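Local coordinates for protein D-threo-3-hydroxyaspartate dehydratase (Delftia, PDB 3WQC) that catalyses the pyridoxal 5'-phosphate-dependent deamination of D-threo-3-hydroxyaspartate to oxaloacetate and ammonium, and also acts on D-serine, at residues H277-G282 with A343-R348; G282-D287 with G332-A337. One frame throughout, in Å; residues are numbered along the deposited sequence.

How the interactions relate
Interactions 1 and 2 are neighbours in the C-terminal beta domain, their centres about 9 Å apart, and share Gly-282, the residue that leads out of the turn after strand 268-278 into strand 283-286. In sequence, interaction 2 is nested inside the loop that interaction 1 closes. Trp-283 O joins them: Gln-278 N lies 3.0 Å from it, probably hydrogen-bonded, and Ile-345 CG2 packs against it at 3.5 Å. Neither contact belongs to the pyridoxal phosphate pocket or the His-361/Cys-363 metal site. Both touch the second subunit, and a bound magnesium ion lies about 4 Å from the side chain of Gln-278; the side chain of Trp-283 is about 8 Å from a magnesium ion.

Interaction 1 (H277-G282 with A343-R348); sequences HQADKG and ADIATR
Ile-345, the first residue of helix 345-348, reaches into the turn that follows strand 268-278. Its CB lies against the backbone of Gly-282, 4.0 Å from Gly-282 C. There the side chain forks. The CG1 branch, trans to the main-chain nitrogen at chi1 -168°, runs alongside the Gly-282 carbonyl and ends with CD1 3.6 Å from Gly-282 O. The other branch, CG2, sits between the backbone N and the carbonyl carbon and turns to Ala-279, coming 3.9 Å from Ala-279 CA. CG1 and CD1 thus lie on the exit of the 3-10 turn 279-281 at Gly-282, while CG2 bears mainly on its entrance at Ala-279 and also touches the Gly-282 carbonyl carbon. That turn is tied by Gly-282 N bonding to Ala-279 O; Gly-282, with its positive phi of 70°, and Trp-283 both face Gln-278, a G1 beta bulge.

One residue on, the helix backbone covers the ring of His-277. Ala-346 CA stands over one face in a CH-pi contact, 3.8 Å from the ring centroid, displaced toward the rim nearest NE2, while Ala-346 CB lies 4.0 Å from His-277 CE1. NE2 itself is hydrogen-bonded to Phe-349 O just beyond the helix, which should limit rotation of the ring beneath Ala-346.

No direct hydrogen bond spans the two segments, but a water does: it donates to Ala-279 O at 2.7 Å and accepts from Ile-345 N at 2.9 Å.

On the far side of the strand end, Gln-278 points away from the helix, and its NE2 bonds to the carbonyls of Arg-151 and Gly-153 of the second subunit. The short helix 345-348 rests on the hairpin turn joining strands 268-278 and 283-286, with Ile-345 and His-277 also touching Ala-284 of the latter strand.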
ATOM      1  N   HIS B 277      -9.533  -3.679 -22.926  1.00 20.89           N
ATOM      2  CA  HIS B 277      -8.328  -3.739 -23.730  1.00 21.98           C
ATOM      3  C   HIS B 277      -7.993  -2.406 -24.392  1.00 23.67           C
ATOM      4  O   HIS B 277      -8.883  -1.545 -24.588  1.00 27.23           O
ATOM      5  CB  HIS B 277      -8.520  -4.759 -24.863  1.00 21.11           C
ATOM      6  CG  HIS B 277      -8.841  -6.141 -24.392  1.00 24.49           C
ATOM      7  ND1 HIS B 277     -10.128  -6.595 -24.133  1.00 24.40           N
ATOM      8  CD2 HIS B 277      -7.995  -7.143 -23.990  1.00 23.41           C
ATOM      9  CE1 HIS B 277     -10.074  -7.869 -23.677  1.00 28.41           C
ATOM     10  NE2 HIS B 277      -8.767  -8.202 -23.563  1.00 27.51           N
ATOM     11  N   GLN B 278      -6.725  -2.279 -24.877  1.00 25.57           N
ATOM     12  CA  GLN B 278      -6.372  -1.286 -25.995  1.00 22.16           C
ATOM     13  C   GLN B 278      -5.662  -2.152 -27.042  1.00 23.77           C
ATOM     14  O   GLN B 278      -4.460  -2.473 -26.935  1.00 26.11           O
ATOM     15  CB  GLN B 278      -5.487  -0.101 -25.524  1.00 24.38           C
ATOM     16  CG  GLN B 278      -6.211   0.873 -24.602  1.00 24.54           C
ATOM     17  CD  GLN B 278      -7.434   1.567 -25.208  1.00 20.66           C
ATOM     18  OE1 GLN B 278      -7.722   1.427 -26.424  1.00 29.10           O
ATOM     19  NE2 GLN B 278      -8.178   2.278 -24.412  1.00 25.44           N
ATOM     20  N   ALA B 279      -6.420  -2.691 -27.983  1.00 27.37           N
ATOM     21  CA  ALA B 279      -5.908  -3.764 -28.850  1.00 30.55           C
ATOM     22  C   ALA B 279      -4.729  -3.300 -29.667  1.00 26.61           C
ATOM     23  O   ALA B 279      -3.793  -4.112 -29.906  1.00 33.96           O
ATOM     24  CB  ALA B 279      -7.042  -4.324 -29.761  1.00 33.34           C
ATOM     25  N   ASP B 280      -4.730  -2.024 -30.090  1.00 29.04           N
ATOM     26  CA  ASP B 280      -3.653  -1.570 -30.980  1.00 32.52           C
ATOM     27  C   ASP B 280      -2.322  -1.407 -30.270  1.00 31.73           C
ATOM     28  O   ASP B 280      -1.248  -1.350 -30.906  1.00 37.34           O
ATOM     29  CB  ASP B 280      -4.021  -0.300 -31.747  1.00 34.54           C
ATOM     30  CG  ASP B 280      -4.270   0.871 -30.873  1.00 32.68           C
ATOM     31  OD1 ASP B 280      -4.312   0.742 -29.617  1.00 44.03           O
ATOM     32  OD2 ASP B 280      -4.533   1.918 -31.481  1.00 56.36           O
ATOM     33  N   LYS B 281      -2.378  -1.390 -28.940  1.00 29.44           N
ATOM     34  CA  LYS B 281      -1.159  -1.313 -28.160  1.00 27.95           C
ATOM     35  C   LYS B 281      -0.834  -2.665 -27.541  1.00 22.82           C
ATOM     36  O   LYS B 281       0.144  -2.757 -26.788  1.00 29.05           O
ATOM     37  CB  LYS B 281      -1.306  -0.269 -27.030  1.00 29.58           C
ATOM     38  CG  LYS B 281      -1.425   1.150 -27.563  1.00 35.39           C
ATOM     39  CD  LYS B 281      -1.296   2.222 -26.471  1.00 32.75           C
ATOM     40  CE  LYS B 281      -2.640   2.495 -25.778  1.00 28.72           C
ATOM     41  NZ  LYS B 281      -2.609   3.870 -25.203  1.00 27.95           N
ATOM     42  N   GLY B 282      -1.645  -3.694 -27.745  1.00 25.06           N
ATOM     43  CA  GLY B 282      -1.422  -5.001 -27.100  1.00 26.15           C
ATOM     44  C   GLY B 282      -1.685  -4.966 -25.584  1.00 21.83           C
ATOM     45  O   GLY B 282      -1.049  -5.742 -24.833  1.00 26.47           O
ATOM     46  N   ALA B 343      -0.271  -9.220 -30.798  1.00 38.98           N
ATOM     47  CA  ALA B 343      -1.409  -9.180 -31.734  1.00 47.81           C
ATOM     48  C   ALA B 343      -2.666  -9.812 -31.046  1.00 40.06           C
ATOM     49  O   ALA B 343      -2.514 -10.779 -30.286  1.00 51.67           O
ATOM     50  CB  ALA B 343      -1.053  -9.978 -32.983  1.00 41.96           C
ATOM     51  N   ASP B 344      -3.893  -9.402 -31.376  1.00 51.23           N
ATOM     52  CA  ASP B 344      -5.050 -10.200 -30.870  1.00 52.82           C
ATOM     53  C   ASP B 344      -5.000 -10.375 -29.309  1.00 38.04           C
ATOM     54  O   ASP B 344      -5.284 -11.476 -28.756  1.00 39.42           O
ATOM     55  CB  ASP B 344      -5.040 -11.597 -31.517  1.00 44.29           C
ATOM     56  CG  ASP B 344      -5.931 -11.708 -32.674  1.00 78.48           C
ATOM     57  OD1 ASP B 344      -5.833 -10.821 -33.572  1.00 63.64           O
ATOM     58  OD2 ASP B 344      -6.706 -12.707 -32.711  1.00 87.33           O
ATOM     59  N   ILE B 345      -4.604  -9.321 -28.618  1.00 35.13           N
ATOM     60  CA  ILE B 345      -4.588  -9.339 -27.127  1.00 31.06           C
ATOM     61  C   ILE B 345      -5.971  -9.723 -26.569  1.00 30.29           C
ATOM     62  O   ILE B 345      -6.048 -10.447 -25.564  1.00 29.43           O
ATOM     63  CB  ILE B 345      -4.070  -8.015 -26.474  1.00 27.48           C
ATOM     64  CG1 ILE B 345      -3.805  -8.226 -24.961  1.00 33.30           C
ATOM     65  CG2 ILE B 345      -5.009  -6.849 -26.724  1.00 29.82           C
ATOM     66  CD1 ILE B 345      -2.534  -9.015 -24.656  1.00 32.36           C
ATOM     67  N   ALA B 346      -7.058  -9.287 -27.252  1.00 34.07           N
ATOM     68  CA  ALA B 346      -8.427  -9.642 -26.801  1.00 33.34           C
ATOM     69  C   ALA B 346      -8.729 -11.170 -26.893  1.00 32.97           C
ATOM     70  O   ALA B 346      -9.535 -11.699 -26.116  1.00 38.88           O
ATOM     71  CB  ALA B 346      -9.494  -8.807 -27.540  1.00 36.99           C
ATOM     72  N   THR B 347      -8.125 -11.866 -27.873  1.00 39.04           N
ATOM     73  CA  THR B 347      -8.299 -13.343 -28.003  1.00 35.98           C
ATOM     74  C   THR B 347      -7.401 -14.017 -26.951  1.00 36.58           C
ATOM     75  O   THR B 347      -7.785 -15.012 -26.324  1.00 38.31           O
ATOM     76  CB  THR B 347      -8.212 -13.895 -29.544  1.00 57.97           C
ATOM     77  OG1 THR B 347      -6.853 -14.007 -29.914  1.00 97.29           O
ATOM     78  CG2 THR B 347      -8.920 -12.953 -30.488  1.00 50.12           C
ATOM     79  N   ARG B 348      -6.212 -13.458 -26.707  1.00 33.74           N
ATOM     80  CA  ARG B 348      -5.362 -14.067 -25.691  1.00 34.56           C
ATOM     81  C   ARG B 348      -5.941 -13.936 -24.256  1.00 29.69           C
ATOM     82  O   ARG B 348      -5.811 -14.829 -23.411  1.00 31.49           O
ATOM     83  CB  ARG B 348      -3.975 -13.477 -25.726  1.00 40.91           C
ATOM     84  CG  ARG B 348      -3.080 -14.272 -24.817  1.00 55.07           C
ATOM     85  CD  ARG B 348      -2.955 -15.688 -25.309  1.00 75.33           C
ATOM     86  NE  ARG B 348      -1.698 -15.615 -26.010  1.00 76.84           N
ATOM     87  CZ  ARG B 348      -0.531 -15.939 -25.480  1.00 63.74           C
ATOM     88  NH1 ARG B 348      -0.476 -16.479 -24.265  1.00 71.02           N
ATOM     89  NH2 ARG B 348       0.557 -15.804 -26.224  1.00 66.19           N
TER
HETATM   90  O   HOH W   1      -3.566  -6.816 -29.708  1.00 36.59           O

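Interaction 2 (G282-D287 with G332-A337)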
ATOM      1  N   GLY B 282      -1.645  -3.694 -27.745  1.00 25.06           N
ATOM      2  CA  GLY B 282      -1.422  -5.001 -27.100  1.00 26.15           C
ATOM      3  C   GLY B 282      -1.685  -4.966 -25.584  1.00 21.83           C
ATOM      4  O   GLY B 282      -1.049  -5.742 -24.833  1.00 26.47           O
ATOM      5  N   TRP B 283      -2.589  -4.070 -25.107  1.00 23.91           N
ATOM      6  CA  TRP B 283      -2.897  -4.024 -23.672  1.00 19.51           C
ATOM      7  C   TRP B 283      -4.108  -4.768 -23.303  1.00 21.23           C
ATOM      8  O   TRP B 283      -5.150  -4.624 -24.014  1.00 23.45           O
ATOM      9  CB  TRP B 283      -3.227  -2.608 -23.249  1.00 20.83           C
ATOM     10  CG  TRP B 283      -2.079  -1.624 -23.246  1.00 20.93           C
ATOM     11  CD1 TRP B 283      -0.731  -1.860 -23.631  1.00 24.28           C
ATOM     12  CD2 TRP B 283      -2.162  -0.214 -22.861  1.00 24.00           C
ATOM     13  NE1 TRP B 283      -0.002  -0.710 -23.485  1.00 27.05           N
ATOM     14  CE2 TRP B 283      -0.822   0.336 -23.017  1.00 23.56           C
ATOM     15  CE3 TRP B 283      -3.203   0.646 -22.471  1.00 20.36           C
ATOM     16  CZ2 TRP B 283      -0.534   1.695 -22.760  1.00 26.68           C
ATOM     17  CZ3 TRP B 283      -2.895   1.983 -22.158  1.00 26.20           C
ATOM     18  CH2 TRP B 283      -1.582   2.517 -22.330  1.00 25.27           C
ATOM     19  N   ALA B 284      -4.064  -5.600 -22.246  1.00 21.37           N
ATOM     20  CA  ALA B 284      -5.306  -6.004 -21.551  1.00 20.04           C
ATOM     21  C   ALA B 284      -5.345  -5.175 -20.261  1.00 18.18           C
ATOM     22  O   ALA B 284      -4.319  -4.946 -19.646  1.00 25.51           O
ATOM     23  CB  ALA B 284      -5.300  -7.526 -21.221  1.00 19.67           C
ATOM     24  N   ILE B 285      -6.522  -4.695 -19.866  1.00 17.67           N
ATOM     25  CA  ILE B 285      -6.647  -3.924 -18.645  1.00 17.19           C
ATOM     26  C   ILE B 285      -7.286  -4.858 -17.608  1.00 15.16           C
ATOM     27  O   ILE B 285      -8.340  -5.515 -17.882  1.00 17.23           O
ATOM     28  CB  ILE B 285      -7.542  -2.660 -18.880  1.00 20.07           C
ATOM     29  CG1 ILE B 285      -7.111  -1.758 -20.093  1.00 35.67           C
ATOM     30  CG2 ILE B 285      -7.686  -1.902 -17.562  1.00 20.07           C
ATOM     31  CD1 ILE B 285      -5.735  -1.495 -20.143  1.00 32.46           C
ATOM     32  N   VAL B 286      -6.693  -4.927 -16.377  1.00 16.00           N
ATOM     33  CA  VAL B 286      -7.242  -5.794 -15.341  1.00 15.96           C
ATOM     34  C   VAL B 286      -7.633  -4.931 -14.156  1.00 13.27           C
ATOM     35  O   VAL B 286      -7.251  -3.736 -14.073  1.00 15.14           O
ATOM     36  CB  VAL B 286      -6.222  -6.865 -14.909  1.00 16.07           C
ATOM     37  CG1 VAL B 286      -5.959  -7.840 -16.084  1.00 19.20           C
ATOM     38  CG2 VAL B 286      -4.914  -6.253 -14.339  1.00 17.02           C
ATOM     39  N   ASP B 287      -8.464  -5.498 -13.270  1.00 15.07           N
ATOM     40  CA  ASP B 287      -8.919  -4.798 -12.053  1.00 15.45           C
ATOM     41  C   ASP B 287      -7.999  -4.909 -10.857  1.00 16.30           C
ATOM     42  O   ASP B 287      -8.385  -4.508  -9.756  1.00 19.96           O
ATOM     43  CB  ASP B 287     -10.375  -5.197 -11.710  1.00 16.04           C
ATOM     44  CG  ASP B 287     -10.493  -6.643 -11.301  1.00 15.01           C
ATOM     45  OD1 ASP B 287      -9.484  -7.413 -11.255  1.00 16.37           O
ATOM     46  OD2 ASP B 287     -11.638  -7.060 -10.990  1.00 18.54           O
ATOM     47  N   GLY B 332      -4.863  -2.197 -13.748  1.00 13.53           N
ATOM     48  CA  GLY B 332      -3.524  -2.669 -14.115  1.00 16.16           C
ATOM     49  C   GLY B 332      -3.452  -2.821 -15.642  1.00 15.32           C
ATOM     50  O   GLY B 332      -4.446  -3.219 -16.283  1.00 16.91           O
ATOM     51  N   ILE B 333      -2.278  -2.537 -16.231  1.00 16.73           N
ATOM     52  CA  ILE B 333      -2.056  -2.621 -17.685  1.00 17.46           C
ATOM     53  C   ILE B 333      -1.248  -3.907 -17.868  1.00 17.38           C
ATOM     54  O   ILE B 333      -0.098  -3.965 -17.409  1.00 19.16           O
ATOM     55  CB  ILE B 333      -1.325  -1.389 -18.263  1.00 20.06           C
ATOM     56  CG1 ILE B 333      -2.008  -0.009 -18.020  1.00 27.28           C
ATOM     57  CG2 ILE B 333      -1.090  -1.656 -19.772  1.00 19.76           C
ATOM     58  CD1 ILE B 333      -3.409  -0.033 -18.297  1.00 30.68           C
ATOM     59  N   LEU B 334      -1.814  -4.938 -18.455  1.00 17.92           N
ATOM     60  CA  LEU B 334      -1.192  -6.197 -18.759  1.00 18.65           C
ATOM     61  C   LEU B 334      -0.665  -6.152 -20.231  1.00 18.92           C
ATOM     62  O   LEU B 334      -1.377  -5.764 -21.165  1.00 19.93           O
ATOM     63  CB  LEU B 334      -2.191  -7.327 -18.574  1.00 21.33           C
ATOM     64  CG  LEU B 334      -1.715  -8.761 -18.804  1.00 22.10           C
ATOM     65  CD1 LEU B 334      -2.666  -9.776 -18.133  1.00 24.95           C
ATOM     66  CD2 LEU B 334      -1.464  -9.117 -20.295  1.00 24.31           C
ATOM     67  N   ALA B 335       0.637  -6.369 -20.418  1.00 19.98           N
ATOM     68  CA  ALA B 335       1.220  -6.227 -21.774  1.00 22.59           C
ATOM     69  C   ALA B 335       2.521  -7.054 -21.821  1.00 21.64           C
ATOM     70  O   ALA B 335       2.864  -7.730 -20.823  1.00 22.50           O
ATOM     71  CB  ALA B 335       1.478  -4.764 -22.182  1.00 21.68           C
ATOM     72  N   ARG B 336       3.156  -7.191 -22.997  1.00 24.66           N
ATOM     73  CA  ARG B 336       4.394  -7.979 -23.056  1.00 26.86           C
ATOM     74  C   ARG B 336       5.528  -7.251 -22.322  1.00 26.74           C
ATOM     75  O   ARG B 336       5.738  -6.028 -22.538  1.00 27.35           O
ATOM     76  CB  ARG B 336       4.805  -8.200 -24.526  1.00 26.98           C
ATOM     77  CG  ARG B 336       3.842  -9.067 -25.275  1.00 29.71           C
ATOM     78  CD  ARG B 336       4.376  -9.276 -26.689  1.00 32.61           C
ATOM     79  NE  ARG B 336       5.582 -10.113 -26.609  1.00 43.10           N
ATOM     80  CZ  ARG B 336       5.521 -11.439 -26.482  1.00 51.25           C
ATOM     81  NH1 ARG B 336       6.633 -12.141 -26.368  1.00 80.57           N
ATOM     82  NH2 ARG B 336       4.348 -12.084 -26.404  1.00 57.89           N
ATOM     83  N   ALA B 337       6.270  -7.989 -21.488  1.00 29.27           N
ATOM     84  CA  ALA B 337       7.503  -7.437 -20.829  1.00 28.43           C
ATOM     85  C   ALA B 337       8.481  -6.897 -21.862  1.00 33.10           C
ATOM     86  O   ALA B 337       9.143  -5.887 -21.628  1.00 38.81           O
ATOM     87  CB  ALA B 337       8.181  -8.506 -19.977  1.00 39.01           C
TER
HETATM   88  O   HOH W   2       1.470  -6.519 -25.465  1.00 30.40           O
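Ala-284 and Leu-334 face each other as an antiparallel hydrogen-bonded pair, and each satisfies both backbone polar groups on the other: Ala-284 N gives to Leu-334 O at 2.9 Å, and Leu-334 N returns to Ala-284 O. Val-286 and Gly-332 repeat the exchange: Val-286 N bonds to Gly-332 O at 2.8 Å and Gly-332 N to Val-286 O at 2.9 Å. Just before strand 283-286 begins and where 332-336 ends, a water donates to Gly-282 O (2.7 Å) and accepts from Arg-336 N (3.1 Å).

The indole of Trp-283 takes Ile-333 CG2 over one face, 3.6 Å from the centroid of the five-membered ring, and a cation-pi contact from Lys-281. Ile-333 holds CG1 opposite its carbonyl carbon (chi1 -57°), which leaves CG2 facing the indole; its CD1 meets Ile-285 CD1 at 3.3 Å, closer than carbons normally pack. Ala-335 CB adds a contact with Trp-283 CD1. Replacing Trp-283 by alanine removes the indole, and is likely to open a gap beside Ile-333 CG2 and leave Lys-281 without its cation-pi partner.

Ile-285 bonds through its backbone to Ile-275 and Gly-276, Ile-333 to Gly-326 and Ala-335 to Val-323; the Asp-287 carboxylate takes Thr-273 N and Thr-20 OG1 and makes a salt bridge to Arg-101 of the second subunit. Strand 283-286 lies between 268-278 and 332-336, which in turn pairs with 322-327.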